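Local atomic coordinates of kelch repeat and BTB domain-containing protein A55 (Vaccinia virus WR, PDB entry 6I2M), a protein that probably serves as a substrate-specific adapter of CUL3-containing E3 ubiquitin ligases, directing host proteins to ubiquitination and proteasomal degradation. Residues Gly13-Gly18 with Ser71-Ile76. Sequence-based numbering, arbitrary orientation.
Sequences GFRNSG and SVNDLI
Arg15, on the last turn of helix 4-17, spans the gap to helix 69-79 and lays its guanidinium on the methyl CG2 of Ile76. The backbones stay well apart, the CA atoms of Arg15 and Ile76 being 10.7 Å from each other, so of residues 13-18 Arg15 alone reaches the other helix. Its CG stands anti to the backbone N (chi1 179°) and the chain runs extended as far as NE, which carries the charged group across. The tight part is a van der Waals contact of a methyl on the flat guanidinium: Ile76 CG2 sits over one face, displaced toward the rim, 3.5 Å from Arg15 NH2 and 3.7 Å from Arg15 CZ. CB of Ile76 points toward segment 13-18, and CG2, anti to the backbone N, is the branch that meets Arg15; Ile25 of strand 23-27 and Ile32 of strand 30-34 pack against the same side chain. The loose part lies toward partly exposed Asn73, whose carbonyl O is 4.4 Å from Arg15 NH2, a distant, oblique approach. Charge is answered just past the segment, where Asp77 forms a salt bridge with Arg15 NH1 and Tyr80 adds a cation-pi contact. Phe14, the residue before Arg15, packs on Leu37 of the second subunit. The contact thus ties the N-terminal helix to the helical core of a BTB/POZ domain, a fold in which such a helix commonly takes part in dimerisation.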
loop_
_atom_site.group_PDB
_atom_site.type_symbol
_atom_site.label_atom_id
_atom_site.label_comp_id
_atom_site.label_asym_id
_atom_site.label_seq_id
_atom_site.Cartn_x
_atom_site.Cartn_y
_atom_site.Cartn_z
ATOM N N GLY A 13 -10.076 -2.288 -5.632
ATOM C CA GLY A 13 -11.042 -3.219 -6.205
ATOM C C GLY A 13 -12.247 -3.377 -5.298
ATOM O O GLY A 13 -13.372 -3.521 -5.783
ATOM N N PHE A 14 -12.011 -3.335 -3.966
ATOM C CA PHE A 14 -13.042 -3.409 -2.929
ATOM C C PHE A 14 -13.824 -2.090 -2.886
ATOM O O PHE A 14 -15.027 -2.100 -2.626
ATOM C CB PHE A 14 -12.421 -3.683 -1.543
ATOM C CG PHE A 14 -11.804 -5.043 -1.286
ATOM C CD1 PHE A 14 -12.403 -6.203 -1.766
ATOM C CD2 PHE A 14 -10.679 -5.170 -0.480
ATOM C CE1 PHE A 14 -11.847 -7.459 -1.501
ATOM C CE2 PHE A 14 -10.129 -6.426 -0.208
ATOM C CZ PHE A 14 -10.719 -7.562 -0.718
ATOM N N ARG A 15 -13.126 -0.959 -3.137
ATOM C CA ARG A 15 -13.666 0.404 -3.168
ATOM C C ARG A 15 -14.722 0.550 -4.276
ATOM O O ARG A 15 -15.781 1.135 -4.035
ATOM C CB ARG A 15 -12.516 1.413 -3.354
ATOM C CG ARG A 15 -12.931 2.879 -3.423
ATOM C CD ARG A 15 -11.871 3.693 -4.135
ATOM N NE ARG A 15 -12.391 4.972 -4.620
ATOM C CZ ARG A 15 -11.767 5.752 -5.499
ATOM N NH1 ARG A 15 -10.593 5.388 -6.004
ATOM N NH2 ARG A 15 -12.313 6.897 -5.884
ATOM N N ASN A 16 -14.430 0.008 -5.476
ATOM C CA ASN A 16 -15.322 0.029 -6.641
ATOM C C ASN A 16 -16.523 -0.898 -6.421
ATOM O O ASN A 16 -17.635 -0.573 -6.842
ATOM C CB ASN A 16 -14.560 -0.374 -7.913
ATOM C CG ASN A 16 -13.365 0.493 -8.250
ATOM O OD1 ASN A 16 -13.363 1.718 -8.067
ATOM N ND2 ASN A 16 -12.316 -0.129 -8.769
ATOM N N SER A 17 -16.288 -2.045 -5.754
ATOM C CA SER A 17 -17.290 -3.058 -5.420
ATOM C C SER A 17 -18.245 -2.568 -4.323
ATOM O O SER A 17 -19.415 -2.956 -4.311
ATOM C CB SER A 17 -16.602 -4.349 -4.980
ATOM O OG SER A 17 -17.525 -5.361 -4.611
ATOM N N GLY A 18 -17.732 -1.733 -3.420
ATOM C CA GLY A 18 -18.482 -1.185 -2.294
ATOM C C GLY A 18 -18.202 -1.913 -0.994
ATOM O O GLY A 18 -18.880 -1.677 0.011
ATOM N N SER A 71 -11.352 17.257 -8.996
ATOM C CA SER A 71 -10.111 17.418 -8.243
ATOM C C SER A 71 -10.088 16.438 -7.059
ATOM O O SER A 71 -9.132 15.674 -6.938
ATOM C CB SER A 71 -9.965 18.858 -7.760
ATOM O OG SER A 71 -8.769 19.049 -7.027
ATOM N N VAL A 72 -11.160 16.431 -6.225
ATOM C CA VAL A 72 -11.319 15.546 -5.058
ATOM C C VAL A 72 -11.301 14.067 -5.496
ATOM O O VAL A 72 -10.566 13.276 -4.905
ATOM C CB VAL A 72 -12.568 15.902 -4.188
ATOM C CG1 VAL A 72 -12.763 14.913 -3.041
ATOM C CG2 VAL A 72 -12.479 17.320 -3.634
ATOM N N ASN A 73 -12.075 13.721 -6.551
ATOM C CA ASN A 73 -12.182 12.367 -7.113
ATOM C C ASN A 73 -10.827 11.807 -7.564
ATOM O O ASN A 73 -10.505 10.665 -7.232
ATOM C CB ASN A 73 -13.198 12.333 -8.264
ATOM C CG ASN A 73 -13.537 10.942 -8.739
ATOM O OD1 ASN A 73 -14.336 10.225 -8.127
ATOM N ND2 ASN A 73 -12.934 10.529 -9.842
ATOM N N ASP A 74 -10.032 12.617 -8.297
ATOM C CA ASP A 74 -8.704 12.229 -8.780
ATOM C C ASP A 74 -7.689 12.128 -7.647
ATOM O O ASP A 74 -6.770 11.312 -7.732
ATOM C CB ASP A 74 -8.210 13.182 -9.881
ATOM C CG ASP A 74 -8.932 13.063 -11.214
ATOM O OD1 ASP A 74 -9.755 12.129 -11.369
ATOM O OD2 ASP A 74 -8.674 13.901 -12.103
ATOM N N LEU A 75 -7.863 12.945 -6.586
ATOM C CA LEU A 75 -6.998 12.928 -5.406
ATOM C C LEU A 75 -7.222 11.659 -4.592
ATOM O O LEU A 75 -6.256 11.113 -4.064
ATOM C CB LEU A 75 -7.185 14.183 -4.542
ATOM C CG LEU A 75 -6.444 15.435 -5.012
ATOM C CD1 LEU A 75 -7.040 16.673 -4.405
ATOM C CD2 LEU A 75 -4.972 15.369 -4.681
ATOM N N ILE A 76 -8.483 11.169 -4.524
ATOM C CA ILE A 76 -8.834 9.912 -3.848
ATOM C C ILE A 76 -8.233 8.764 -4.674
ATOM O O ILE A 76 -7.659 7.842 -4.098
ATOM C CB ILE A 76 -10.366 9.766 -3.600
ATOM C CG1 ILE A 76 -10.872 10.851 -2.624
ATOM C CG2 ILE A 76 -10.733 8.360 -3.076
ATOM C CD1 ILE A 76 -12.327 11.233 -2.807
#